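Local coordinates for protein putative fimbrium anchoring subunit Fim4B (Bacteroides ovatus, PDB 5CAG) that probably anchors a fimbrium at the outer membrane of the cell, as a putative lipoprotein of the FimB/Mfa2 family, at residues S165-S170 and I232-F237; K109-P114 and S183-Y188; S18-K23 and L134-K139; Y69-Y74 and D123-E128. One frame throughout, in Å; residues are numbered along the deposited sequence.

From the N terminus, residues 18-23 open contact 3, 69-74 contact 4 and 109-114 contact 2. Contact 4 closes first, at 123-128, tying strand 67-75 to 118-127; it is nested inside the loop that contact 3 closes at 134-139, where strand 20-25 joins 134-154. Residues 165-170 then open contact 1. Contact 2 closes at 183-188, fastening the loop before strand 118-127 to strand 187-193, and crosses contacts 3, 4 and 1. Contact 1 closes last, at 232-237, joining strands 159-167 and 232-239. Contacts 3 and 4 touch where Trp138 packs on Val71 and Val73, contacts 1 and 2 along strands 159-167 and 187-193. Contacts 3 and 4 lie across the chain's centre from contact 1.

Contact 1: residues S165-S170 and I232-F237; sequences SIDGLS and ILILKF
Ser165 and Ile234 face each other as an antiparallel hydrogen-bonded pair, and their side chains lean together on the face they share with Asp167 and Ile232. A first torsion of 43° sets Ser165 OG between its backbone N and carbonyl carbon, where it rests against Ile234 CB at 3.4 Å. The CG1 branch of Ile234 lies beside its own backbone N, and its terminal CD1 reaches back over the neighbouring strand, 3.6 Å from Asp167 OD2. That carboxylate crosses the isoleucine at a slant, one oxygen meeting the methyl. On the other face Ile166 and Leu233 form the intervening non-hydrogen-bonded pair; Ile166 CD1 comes within 4.3 Å of Leu233 CG, and this apolar patch turns toward Phe202 and Phe149. Two reciprocal pairs of backbone bonds frame it. Ser165 N bonds to Ile234 O (3.1 Å) and Ile234 N to Ser165 O (2.9 Å), while the second pair links Asp167 and Ile232, with Asp167 N 2.9 Å from Ile232 O. Specific polar chemistry therefore belongs to the backbone here: across the strands the side-chain oxygens of Ser165 and Asp167 meet aliphatic carbon, and the side chains join by packing alone.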
loop_
_atom_site.group_PDB
_atom_site.type_symbol
_atom_site.label_atom_id
_atom_site.label_comp_id
_atom_site.label_asym_id
_atom_site.label_seq_id
_atom_site.Cartn_x
_atom_site.Cartn_y
_atom_site.Cartn_z
ATOM N N SER A 165 11.111 -10.666 6.785
ATOM C CA SER A 165 10.180 -9.712 7.375
ATOM C C SER A 165 10.859 -8.364 7.422
ATOM O O SER A 165 12.089 -8.295 7.557
ATOM C CB SER A 165 9.713 -10.141 8.762
ATOM O OG SER A 165 10.741 -10.645 9.605
ATOM N N ILE A 166 10.079 -7.292 7.251
ATOM C CA ILE A 166 10.624 -5.943 7.295
ATOM C C ILE A 166 9.708 -5.080 8.171
ATOM O O ILE A 166 8.493 -4.957 7.938
ATOM C CB ILE A 166 10.904 -5.359 5.892
ATOM C CG1 ILE A 166 11.568 -3.984 5.963
ATOM C CG2 ILE A 166 9.669 -5.348 5.011
ATOM C CD1 ILE A 166 12.777 -3.868 5.188
ATOM N N ASP A 167 10.317 -4.556 9.231
ATOM C CA ASP A 167 9.686 -3.705 10.221
ATOM C C ASP A 167 10.012 -2.270 9.951
ATOM O O ASP A 167 11.111 -1.980 9.484
ATOM C CB ASP A 167 10.192 -4.081 11.609
ATOM C CG ASP A 167 9.304 -5.054 12.332
ATOM O OD1 ASP A 167 8.091 -4.751 12.486
ATOM O OD2 ASP A 167 9.828 -6.092 12.804
ATOM N N GLY A 168 9.085 -1.376 10.279
ATOM C CA GLY A 168 9.303 0.059 10.137
ATOM C C GLY A 168 8.756 0.716 8.888
ATOM O O GLY A 168 8.843 1.937 8.766
ATOM N N LEU A 169 8.217 -0.066 7.939
ATOM C CA LEU A 169 7.667 0.521 6.716
ATOM C C LEU A 169 6.160 0.665 6.854
ATOM O O LEU A 169 5.591 0.153 7.808
ATOM C CB LEU A 169 8.041 -0.282 5.462
ATOM C CG LEU A 169 9.521 -0.380 5.111
ATOM C CD1 LEU A 169 9.712 -1.218 3.878
ATOM C CD2 LEU A 169 10.108 0.934 4.868
ATOM N N SER A 170 5.522 1.402 5.942
ATOM C CA SER A 170 4.080 1.636 5.998
ATOM C C SER A 170 3.351 0.421 5.413
ATOM O O SER A 170 3.456 0.130 4.216
ATOM C CB SER A 170 3.714 2.933 5.276
ATOM O OG SER A 170 4.613 3.982 5.610
ATOM N N ILE A 232 14.100 -2.355 9.970
ATOM C CA ILE A 232 14.827 -3.586 10.221
ATOM C C ILE A 232 14.341 -4.767 9.364
ATOM O O ILE A 232 13.168 -5.146 9.366
ATOM C CB ILE A 232 14.788 -3.913 11.728
ATOM C CG1 ILE A 232 15.667 -2.941 12.508
ATOM C CG2 ILE A 232 15.242 -5.330 12.007
ATOM C CD1 ILE A 232 14.925 -1.889 13.153
ATOM N N LEU A 233 15.297 -5.345 8.651
ATOM C CA LEU A 233 15.166 -6.522 7.820
ATOM C C LEU A 233 15.538 -7.708 8.677
ATOM O O LEU A 233 16.575 -7.657 9.356
ATOM C CB LEU A 233 16.105 -6.398 6.629
ATOM C CG LEU A 233 15.657 -7.055 5.377
ATOM C CD1 LEU A 233 16.346 -6.439 4.193
ATOM C CD2 LEU A 233 15.953 -8.511 5.412
ATOM N N ILE A 234 14.670 -8.755 8.704
ATOM C CA ILE A 234 14.893 -9.959 9.517
ATOM C C ILE A 234 14.852 -11.158 8.615
ATOM O O ILE A 234 13.883 -11.349 7.890
ATOM C CB ILE A 234 13.930 -10.139 10.731
ATOM C CG1 ILE A 234 13.690 -8.830 11.537
ATOM C CG2 ILE A 234 14.465 -11.222 11.656
ATOM C CD1 ILE A 234 12.388 -7.946 11.093
ATOM N N LEU A 235 15.910 -11.948 8.633
ATOM C CA LEU A 235 15.973 -13.161 7.839
ATOM C C LEU A 235 15.888 -14.345 8.791
ATOM O O LEU A 235 16.772 -14.524 9.647
ATOM C CB LEU A 235 17.252 -13.194 6.987
ATOM C CG LEU A 235 17.400 -12.112 5.909
ATOM C CD1 LEU A 235 18.763 -12.220 5.233
ATOM C CD2 LEU A 235 16.260 -12.184 4.864
ATOM N N LYS A 236 14.770 -15.096 8.712
ATOM C CA LYS A 236 14.530 -16.242 9.588
ATOM C C LYS A 236 14.961 -17.498 8.849
ATOM O O LYS A 236 14.283 -17.904 7.908
ATOM C CB LYS A 236 13.056 -16.285 10.018
ATOM C CG LYS A 236 12.752 -17.145 11.225
ATOM C CD LYS A 236 11.557 -16.586 11.995
ATOM C CE LYS A 236 10.586 -17.654 12.402
ATOM N NZ LYS A 236 10.875 -18.269 13.744
ATOM N N PHE A 237 16.140 -18.048 9.185
ATOM C CA PHE A 237 16.607 -19.243 8.499
ATOM C C PHE A 237 16.105 -20.454 9.218
ATOM O O PHE A 237 16.448 -20.643 10.387
ATOM C CB PHE A 237 18.138 -19.295 8.388
ATOM C CG PHE A 237 18.766 -18.140 7.652
ATOM C CD1 PHE A 237 18.916 -18.174 6.271
ATOM C CD2 PHE A 237 19.239 -17.029 8.345
ATOM C CE1 PHE A 237 19.481 -17.094 5.587
ATOM C CE2 PHE A 237 19.801 -15.949 7.663
ATOM C CZ PHE A 237 19.916 -15.986 6.288
#

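Contact 2: residues K109-P114 and S183-Y188; sequences KMVWSP and SSQPIY
A single beta bridge, Val111 with Ile187, docks the loop between strands 93-96 and 118-127 on the start of strand 187-193. Its two bonds run from Val111 N to Pro186 O and from Tyr188 N to Val111 O, each 2.9 Å. Selenomethionine Met110, its chain extended beyond CG, slants across Tyr188 and brings SE to 3.7 Å from Tyr188 CB, an oblique Met-aromatic contact with the selenium well off the ring normal. Tyr188 carries CG anti to its backbone N (chi1 155°), which swings the ring beside Trp112. The two aromatic side chains run the same way with their planes 80° apart, and Trp112 CZ3 approaches Tyr188 CE2 at 3.8 Å.

In a largely beta protein of a family placed in the transthyretin clan, residues 109-114 also bond by backbone with the start of their own loop, Met110 with Cys99 and Trp112 with Gly97, while Ile187 bonds onward with Ile166 of strand 159-167; the segment is thus tied on both flanks. The side chains of Val111 and Gln185 cross at about a right angle, with Val111 CG1 3.6 Å from Gln185 NE2. That NE2 donates to Ser183 OG at 3.1 Å, nearly within the amide plane, and OE1 accepts from Asn98 ND2, so both ends of the amide are held, which would fix its rotation. Farther along, Ile187 CG2 packs 3.6 Å from Ser113 CA, and Ser113 OG makes a weak hydrogen bond to Tyr188 O.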
loop_
_atom_site.group_PDB
_atom_site.type_symbol
_atom_site.label_atom_id
_atom_site.label_comp_id
_atom_site.label_asym_id
_atom_site.label_seq_id
_atom_site.Cartn_x
_atom_site.Cartn_y
_atom_site.Cartn_z
ATOM N N LYS A 109 2.122 -13.292 13.319
ATOM C CA LYS A 109 2.335 -11.947 13.841
ATOM C C LYS A 109 2.621 -10.957 12.690
ATOM O O LYS A 109 2.591 -9.741 12.898
ATOM C CB LYS A 109 3.482 -11.978 14.875
ATOM C CG LYS A 109 3.033 -12.586 16.213
ATOM C CD LYS A 109 4.155 -13.248 17.059
ATOM C CE LYS A 109 4.135 -14.773 17.049
ATOM N NZ LYS A 109 2.865 -15.357 17.575
HETATM N N MSE A 110 2.888 -11.485 11.482
HETATM C CA MSE A 110 3.208 -10.726 10.271
HETATM C C MSE A 110 1.983 -10.506 9.369
HETATM O O MSE A 110 0.982 -11.212 9.489
HETATM C CB MSE A 110 4.271 -11.462 9.459
HETATM C CG MSE A 110 5.513 -11.795 10.238
HETATM SE SE MSE A 110 6.748 -12.813 9.123
HETATM C CE MSE A 110 8.055 -13.331 10.464
ATOM N N VAL A 111 2.094 -9.535 8.442
ATOM C CA VAL A 111 1.078 -9.153 7.455
ATOM C C VAL A 111 1.621 -9.332 6.016
ATOM O O VAL A 111 2.828 -9.283 5.800
ATOM C CB VAL A 111 0.588 -7.712 7.695
ATOM C CG1 VAL A 111 -0.028 -7.572 9.086
ATOM C CG2 VAL A 111 1.715 -6.703 7.484
ATOM N N TRP A 112 0.734 -9.526 5.047
ATOM C CA TRP A 112 1.137 -9.731 3.661
ATOM C C TRP A 112 1.614 -8.449 3.021
ATOM O O TRP A 112 1.186 -7.379 3.448
ATOM C CB TRP A 112 -0.031 -10.274 2.844
ATOM C CG TRP A 112 -0.637 -11.540 3.358
ATOM C CD1 TRP A 112 -1.828 -11.671 4.003
ATOM C CD2 TRP A 112 -0.128 -12.867 3.183
ATOM N NE1 TRP A 112 -2.069 -12.996 4.293
ATOM C CE2 TRP A 112 -1.052 -13.754 3.781
ATOM C CE3 TRP A 112 1.025 -13.398 2.581
ATOM C CZ2 TRP A 112 -0.857 -15.137 3.793
ATOM C CZ3 TRP A 112 1.201 -14.774 2.570
ATOM C CH2 TRP A 112 0.273 -15.626 3.174
ATOM N N SER A 113 2.497 -8.547 1.993
ATOM C CA SER A 113 2.976 -7.374 1.236
ATOM C C SER A 113 1.827 -6.841 0.391
ATOM O O SER A 113 1.043 -7.638 -0.139
ATOM C CB SER A 113 4.186 -7.691 0.353
ATOM O OG SER A 113 4.542 -9.066 0.364
ATOM N N PRO A 114 1.642 -5.506 0.351
ATOM C CA PRO A 114 0.505 -4.951 -0.379
ATOM C C PRO A 114 0.675 -5.052 -1.879
ATOM O O PRO A 114 1.763 -4.799 -2.376
ATOM C CB PRO A 114 0.490 -3.498 0.079
ATOM C CG PRO A 114 1.874 -3.197 0.430
ATOM C CD PRO A 114 2.407 -4.442 1.028
ATOM N N SER A 183 1.903 -0.292 11.436
ATOM C CA SER A 183 1.153 -0.933 12.497
ATOM C C SER A 183 2.046 -1.673 13.472
ATOM O O SER A 183 1.534 -2.310 14.391
ATOM C CB SER A 183 0.135 -1.894 11.909
ATOM O OG SER A 183 0.761 -3.045 11.372
ATOM N N SER A 184 3.372 -1.617 13.269
ATOM C CA SER A 184 4.373 -2.302 14.092
ATOM C C SER A 184 4.301 -3.863 13.893
ATOM O O SER A 184 4.994 -4.625 14.574
ATOM C CB SER A 184 4.262 -1.874 15.552
ATOM O OG SER A 184 4.195 -0.454 15.628
ATOM N N GLN A 185 3.517 -4.301 12.894
ATOM C CA GLN A 185 3.399 -5.671 12.418
ATOM C C GLN A 185 4.302 -5.827 11.190
ATOM O O GLN A 185 4.144 -5.071 10.226
ATOM C CB GLN A 185 1.958 -5.995 12.042
ATOM C CG GLN A 185 0.982 -6.025 13.187
ATOM C CD GLN A 185 -0.362 -6.421 12.669
ATOM O OE1 GLN A 185 -0.831 -7.551 12.887
ATOM N NE2 GLN A 185 -0.983 -5.516 11.911
ATOM N N PRO A 186 5.262 -6.766 11.186
ATOM C CA PRO A 186 6.182 -6.869 10.043
ATOM C C PRO A 186 5.547 -7.344 8.743
ATOM O O PRO A 186 4.618 -8.159 8.753
ATOM C CB PRO A 186 7.200 -7.904 10.515
ATOM C CG PRO A 186 7.069 -7.926 12.000
ATOM C CD PRO A 186 5.625 -7.718 12.246
ATOM N N ILE A 187 6.076 -6.850 7.610
ATOM C CA ILE A 187 5.612 -7.306 6.305
ATOM C C ILE A 187 6.403 -8.556 5.975
ATOM O O ILE A 187 7.627 -8.530 6.017
ATOM C CB ILE A 187 5.756 -6.227 5.209
ATOM C CG1 ILE A 187 4.880 -5.003 5.516
ATOM C CG2 ILE A 187 5.414 -6.822 3.832
ATOM C CD1 ILE A 187 5.217 -3.809 4.691
ATOM N N TYR A 188 5.722 -9.645 5.686
ATOM C CA TYR A 188 6.364 -10.898 5.332
ATOM C C TYR A 188 6.672 -10.937 3.876
ATOM O O TYR A 188 5.865 -10.486 3.059
ATOM C CB TYR A 188 5.443 -12.078 5.689
ATOM C CG TYR A 188 5.647 -13.358 4.899
ATOM C CD1 TYR A 188 6.579 -14.309 5.302
ATOM C CD2 TYR A 188 4.819 -13.679 3.836
ATOM C CE1 TYR A 188 6.708 -15.527 4.636
ATOM C CE2 TYR A 188 4.936 -14.894 3.168
ATOM C CZ TYR A 188 5.902 -15.803 3.550
ATOM O OH TYR A 188 6.002 -16.991 2.861
#

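Contact 3: residues S18-K23 and L134-K139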
loop_
_atom_site.group_PDB
_atom_site.type_symbol
_atom_site.label_atom_id
_atom_site.label_comp_id
_atom_site.label_asym_id
_atom_site.label_seq_id
_atom_site.Cartn_x
_atom_site.Cartn_y
_atom_site.Cartn_z
ATOM N N SER A 18 -26.570 17.867 -10.721
ATOM C CA SER A 18 -25.701 18.300 -11.804
ATOM C C SER A 18 -24.615 17.236 -11.892
ATOM O O SER A 18 -23.690 17.241 -11.080
ATOM C CB SER A 18 -25.145 19.707 -11.550
ATOM O OG SER A 18 -24.384 19.827 -10.357
ATOM N N GLY A 19 -24.806 16.267 -12.785
ATOM C CA GLY A 19 -23.882 15.151 -12.961
ATOM C C GLY A 19 -22.457 15.545 -13.311
ATOM O O GLY A 19 -22.211 16.635 -13.847
ATOM N N VAL A 20 -21.500 14.666 -12.978
ATOM C CA VAL A 20 -20.090 14.876 -13.298
ATOM C C VAL A 20 -19.634 13.777 -14.266
ATOM O O VAL A 20 -20.289 12.740 -14.374
ATOM C CB VAL A 20 -19.145 15.004 -12.074
ATOM C CG1 VAL A 20 -19.479 16.226 -11.233
ATOM C CG2 VAL A 20 -19.132 13.742 -11.228
ATOM N N ASP A 21 -18.548 14.037 -15.003
ATOM C CA ASP A 21 -17.982 13.098 -15.953
ATOM C C ASP A 21 -16.488 13.000 -15.690
ATOM O O ASP A 21 -15.717 13.919 -15.999
ATOM C CB ASP A 21 -18.299 13.505 -17.405
ATOM C CG ASP A 21 -17.973 12.481 -18.492
ATOM O OD1 ASP A 21 -17.298 11.458 -18.182
ATOM O OD2 ASP A 21 -18.337 12.725 -19.660
ATOM N N ILE A 22 -16.089 11.876 -15.084
ATOM C CA ILE A 22 -14.704 11.602 -14.743
ATOM C C ILE A 22 -14.041 10.840 -15.883
ATOM O O ILE A 22 -14.573 9.836 -16.356
ATOM C CB ILE A 22 -14.635 10.837 -13.393
ATOM C CG1 ILE A 22 -15.072 11.749 -12.231
ATOM C CG2 ILE A 22 -13.246 10.238 -13.129
ATOM C CD1 ILE A 22 -15.930 11.059 -11.189
ATOM N N LYS A 23 -12.899 11.359 -16.350
ATOM C CA LYS A 23 -12.029 10.696 -17.319
ATOM C C LYS A 23 -10.731 10.372 -16.595
ATOM O O LYS A 23 -10.177 11.239 -15.920
ATOM C CB LYS A 23 -11.789 11.526 -18.589
ATOM C CG LYS A 23 -11.022 10.753 -19.674
ATOM C CD LYS A 23 -10.282 11.688 -20.642
ATOM C CE LYS A 23 -9.132 11.025 -21.375
ATOM N NZ LYS A 23 -8.931 11.599 -22.740
ATOM N N LEU A 134 -20.187 18.543 -15.429
ATOM C CA LEU A 134 -18.850 19.031 -15.047
ATOM C C LEU A 134 -17.816 17.938 -15.360
ATOM O O LEU A 134 -17.993 16.792 -14.950
ATOM C CB LEU A 134 -18.805 19.478 -13.571
ATOM C CG LEU A 134 -19.754 20.641 -13.229
ATOM C CD1 LEU A 134 -20.530 20.373 -11.942
ATOM C CD2 LEU A 134 -19.038 22.006 -13.230
ATOM N N ARG A 135 -16.784 18.273 -16.154
ATOM C CA ARG A 135 -15.787 17.307 -16.615
ATOM C C ARG A 135 -14.496 17.340 -15.792
ATOM O O ARG A 135 -13.708 18.282 -15.884
ATOM C CB ARG A 135 -15.471 17.511 -18.112
ATOM C CG ARG A 135 -16.501 16.915 -19.083
ATOM C CD ARG A 135 -17.515 17.924 -19.614
ATOM N NE ARG A 135 -18.656 17.266 -20.263
ATOM C CZ ARG A 135 -19.759 17.889 -20.672
ATOM N NH1 ARG A 135 -19.894 19.199 -20.501
ATOM N NH2 ARG A 135 -20.739 17.206 -21.248
ATOM N N LEU A 136 -14.276 16.288 -15.000
ATOM C CA LEU A 136 -13.061 16.105 -14.206
ATOM C C LEU A 136 -12.040 15.258 -15.002
ATOM O O LEU A 136 -12.424 14.242 -15.596
ATOM C CB LEU A 136 -13.387 15.384 -12.881
ATOM C CG LEU A 136 -14.052 16.094 -11.702
ATOM C CD1 LEU A 136 -13.301 17.298 -11.238
ATOM C CD2 LEU A 136 -15.530 16.247 -11.882
ATOM N N ASP A 137 -10.762 15.653 -15.015
ATOM C CA ASP A 137 -9.750 14.855 -15.700
ATOM C C ASP A 137 -8.735 14.417 -14.667
ATOM O O ASP A 137 -7.932 15.217 -14.209
ATOM C CB ASP A 137 -9.125 15.618 -16.861
ATOM C CG ASP A 137 -9.995 15.605 -18.089
ATOM O OD1 ASP A 137 -10.998 16.348 -18.111
ATOM O OD2 ASP A 137 -9.676 14.851 -19.029
ATOM N N TRP A 138 -8.852 13.174 -14.218
ATOM C CA TRP A 138 -8.030 12.652 -13.145
ATOM C C TRP A 138 -7.067 11.612 -13.631
ATOM O O TRP A 138 -7.240 11.043 -14.701
ATOM C CB TRP A 138 -8.927 12.061 -12.035
ATOM C CG TRP A 138 -9.799 13.057 -11.314
ATOM C CD1 TRP A 138 -9.585 14.397 -11.198
ATOM C CD2 TRP A 138 -10.941 12.765 -10.499
ATOM N NE1 TRP A 138 -10.545 14.963 -10.400
ATOM C CE2 TRP A 138 -11.386 13.985 -9.946
ATOM C CE3 TRP A 138 -11.639 11.589 -10.180
ATOM C CZ2 TRP A 138 -12.509 14.071 -9.109
ATOM C CZ3 TRP A 138 -12.773 11.680 -9.374
ATOM C CH2 TRP A 138 -13.183 12.906 -8.832
ATOM N N LYS A 139 -6.019 11.413 -12.839
ATOM C CA LYS A 139 -4.916 10.457 -12.973
ATOM C C LYS A 139 -4.704 9.901 -11.582
ATOM O O LYS A 139 -4.848 10.654 -10.611
ATOM C CB LYS A 139 -3.659 11.157 -13.508
ATOM C CG LYS A 139 -2.499 10.220 -13.760
ATOM C CD LYS A 139 -1.408 10.794 -14.650
ATOM C CE LYS A 139 -1.529 10.382 -16.102
ATOM N NZ LYS A 139 -0.529 11.091 -16.963
#
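Trp138 lays one face of its indole toward Ile22: CG1 sits over the six-membered ring, 4.1 Å from the centroid and 27° off the normal, a CH-pi contact. Leu136 CB lies above the same face but is displaced toward the rim. Val71 and Val73 of strand 67-75 approach from the other side of the plane, near the CZ3 and CH2 rim. With CG1 beside its backbone N and CG2 anti to that N (chi1 -68°), Ile22 applies both branches to the indole, CG2 coming 3.6 Å from Trp138 CE3. Next in the row, Leu136 reaches slantwise to Val20, its CD2 3.8 Å from Val20 CB, and Leu134 CB backs on Val20 CG1. Trp138 packs on strands 118-127 and 67-75 and Leu134 on Ile127, while Val20 and Ile22 meet Met62 of strand 59-62.

Strands 20-23 and 134-139 run parallel, their directions 20° apart, and exchange backbone bonds in the staggered parallel pattern. Leu134 N gives to Gly19 O, Asp21 N to Leu134 O (2.8 Å), Leu136 N to Asp21 O, Lys23 N to Leu136 O, and Trp138 N to Lys23 O (2.9 Å).

The reverse face is charged. Asp21 OD2 stays 4.6 Å from Arg135 NE, beyond a salt bridge, and Lys23 passes obliquely by Asp137, touching OD2 with CD at 3.6 Å while its NZ leads away. The chemistry is therefore two-sided: aliphatic side chains and the indole pack on the inner face, whereas the outer face has paired opposite charges that probably attract only loosely through solvent.

Contact 4: residues Y69-Y74 and D123-E128; sequences YSVVVY and DELKIE
Tyr69 and Leu125 form one antiparallel hydrogen-bonded pair between strands 69-74 and 124-127, whose directions are splayed 113° apart; the chain turns a corner at Asp123. Tyr69 N gives to Leu125 O and Leu125 N to Tyr69 O, both at 2.9 Å. Alongside, Glu124 CA lies 3.3 Å from Tyr69 O, a CA-H...O contact. At the corner the side chain of Ser70 adds a bond of its own: OG, beside its own backbone N (chi1 -70°), donates to Asp123 O at 2.6 Å, so a hydroxyl satisfies that carbonyl, and backbone pairing resumes at Val71 with Ile122.

The Tyr69 ring projects along the partner strand with Leu125 O near the plane at its edge, while its phenol oxygen points past both segments to a hydrogen bond with Pro65 O. Ile127 crosses the ring at about a right angle, pressing CD1 obliquely on CD2 of Tyr69 at 3.7 Å. On the same apolar side, Val71 CG2 meets Leu125 CD2 at 4.0 Å, the two side chains slanting over one another.

The acidic groups at the corner look elsewhere, Asp123 to Tyr89 and Arg216, Glu124 to Arg68 and Lys44. Strand 67-75 lies between 118-127 and 36-43, pairing antiparallel with both; Phe41 of strand 36-43 meets the Tyr69 ring edge-to-face, and from strand 134-154 Trp138 packs on Val71 and Leu134 on Ile127.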
loop_
_atom_site.group_PDB
_atom_site.type_symbol
_atom_site.label_atom_id
_atom_site.label_comp_id
_atom_site.label_asym_id
_atom_site.label_seq_id
_atom_site.Cartn_x
_atom_site.Cartn_y
_atom_site.Cartn_z
ATOM N N TYR A 69 -17.160 18.853 -1.014
ATOM C CA TYR A 69 -16.812 17.466 -0.720
ATOM C C TYR A 69 -15.329 17.219 -0.526
ATOM O O TYR A 69 -14.486 18.038 -0.893
ATOM C CB TYR A 69 -17.228 16.556 -1.890
ATOM C CG TYR A 69 -18.696 16.544 -2.206
ATOM C CD1 TYR A 69 -19.559 15.663 -1.562
ATOM C CD2 TYR A 69 -19.218 17.363 -3.200
ATOM C CE1 TYR A 69 -20.921 15.643 -1.852
ATOM C CE2 TYR A 69 -20.579 17.359 -3.495
ATOM C CZ TYR A 69 -21.425 16.488 -2.827
ATOM O OH TYR A 69 -22.760 16.465 -3.127
ATOM N N SER A 70 -15.022 16.028 -0.035
ATOM C CA SER A 70 -13.698 15.444 0.040
ATOM C C SER A 70 -13.808 14.231 -0.880
ATOM O O SER A 70 -14.859 13.591 -0.867
ATOM C CB SER A 70 -13.344 15.095 1.478
ATOM O OG SER A 70 -13.124 16.257 2.258
ATOM N N VAL A 71 -12.836 13.965 -1.757
ATOM C CA VAL A 71 -13.019 12.851 -2.699
ATOM C C VAL A 71 -11.914 11.797 -2.557
ATOM O O VAL A 71 -10.766 12.146 -2.246
ATOM C CB VAL A 71 -13.104 13.367 -4.170
ATOM C CG1 VAL A 71 -13.430 12.242 -5.148
ATOM C CG2 VAL A 71 -14.119 14.489 -4.309
ATOM N N VAL A 72 -12.260 10.519 -2.817
ATOM C CA VAL A 72 -11.299 9.411 -2.858
ATOM C C VAL A 72 -11.579 8.558 -4.101
ATOM O O VAL A 72 -12.740 8.323 -4.447
ATOM C CB VAL A 72 -11.176 8.507 -1.595
ATOM C CG1 VAL A 72 -10.653 9.266 -0.393
ATOM C CG2 VAL A 72 -12.474 7.793 -1.274
ATOM N N VAL A 73 -10.517 8.125 -4.782
ATOM C CA VAL A 73 -10.620 7.241 -5.939
ATOM C C VAL A 73 -9.552 6.196 -5.788
ATOM O O VAL A 73 -8.362 6.545 -5.727
ATOM C CB VAL A 73 -10.513 7.925 -7.320
ATOM C CG1 VAL A 73 -10.870 6.935 -8.422
ATOM C CG2 VAL A 73 -11.388 9.161 -7.406
ATOM N N TYR A 74 -9.946 4.928 -5.720
ATOM C CA TYR A 74 -8.960 3.871 -5.604
ATOM C C TYR A 74 -9.425 2.658 -6.422
ATOM O O TYR A 74 -10.607 2.567 -6.750
ATOM C CB TYR A 74 -8.704 3.533 -4.128
ATOM C CG TYR A 74 -9.889 2.908 -3.420
ATOM C CD1 TYR A 74 -10.092 1.533 -3.441
ATOM C CD2 TYR A 74 -10.793 3.691 -2.706
ATOM C CE1 TYR A 74 -11.180 0.954 -2.791
ATOM C CE2 TYR A 74 -11.901 3.120 -2.064
ATOM C CZ TYR A 74 -12.092 1.748 -2.115
ATOM O OH TYR A 74 -13.159 1.151 -1.483
ATOM N N ASP A 123 -8.766 16.913 -0.749
ATOM C CA ASP A 123 -9.313 17.318 0.546
ATOM C C ASP A 123 -10.569 18.173 0.362
ATOM O O ASP A 123 -11.506 18.034 1.148
ATOM C CB ASP A 123 -8.286 18.058 1.406
ATOM C CG ASP A 123 -7.154 17.233 1.991
ATOM O OD1 ASP A 123 -7.296 15.973 2.070
ATOM O OD2 ASP A 123 -6.151 17.840 2.433
ATOM N N GLU A 124 -10.602 19.047 -0.672
ATOM C CA GLU A 124 -11.786 19.868 -0.933
ATOM C C GLU A 124 -11.994 20.141 -2.419
ATOM O O GLU A 124 -11.107 20.703 -3.080
ATOM C CB GLU A 124 -11.784 21.194 -0.159
ATOM C CG GLU A 124 -13.197 21.738 -0.052
ATOM C CD GLU A 124 -13.351 23.131 0.513
ATOM O OE1 GLU A 124 -13.029 23.338 1.706
ATOM O OE2 GLU A 124 -13.868 24.000 -0.224
ATOM N N LEU A 125 -13.204 19.752 -2.909
ATOM C CA LEU A 125 -13.734 19.937 -4.258
ATOM C C LEU A 125 -15.143 20.508 -4.146
ATOM O O LEU A 125 -15.974 19.918 -3.458
ATOM C CB LEU A 125 -13.737 18.613 -5.042
ATOM C CG LEU A 125 -14.196 18.680 -6.503
ATOM C CD1 LEU A 125 -13.176 19.378 -7.360
ATOM C CD2 LEU A 125 -14.440 17.309 -7.064
ATOM N N LYS A 126 -15.412 21.658 -4.798
ATOM C CA LYS A 126 -16.720 22.321 -4.740
ATOM C C LYS A 126 -17.474 22.133 -6.072
ATOM O O LYS A 126 -17.180 22.822 -7.058
ATOM C CB LYS A 126 -16.543 23.821 -4.385
ATOM C CG LYS A 126 -17.826 24.603 -4.085
ATOM C CD LYS A 126 -17.520 26.050 -3.704
ATOM C CE LYS A 126 -18.737 26.945 -3.656
ATOM N NZ LYS A 126 -18.365 28.395 -3.676
ATOM N N ILE A 127 -18.443 21.190 -6.092
ATOM C CA ILE A 127 -19.293 20.953 -7.262
ATOM C C ILE A 127 -20.368 22.037 -7.250
ATOM O O ILE A 127 -21.182 22.093 -6.325
ATOM C CB ILE A 127 -19.876 19.505 -7.310
ATOM C CG1 ILE A 127 -18.834 18.515 -7.805
ATOM C CG2 ILE A 127 -21.127 19.398 -8.188
ATOM C CD1 ILE A 127 -18.176 17.853 -6.746
ATOM N N GLU A 128 -20.337 22.927 -8.242
ATOM C CA GLU A 128 -21.307 24.016 -8.304
ATOM C C GLU A 128 -22.595 23.550 -8.995
ATOM O O GLU A 128 -22.616 22.485 -9.638
ATOM C CB GLU A 128 -20.706 25.240 -9.026
ATOM C CG GLU A 128 -19.610 25.959 -8.246
ATOM C CD GLU A 128 -20.029 27.165 -7.421
ATOM O OE1 GLU A 128 -21.240 27.317 -7.132
ATOM O OE2 GLU A 128 -19.133 27.961 -7.057
#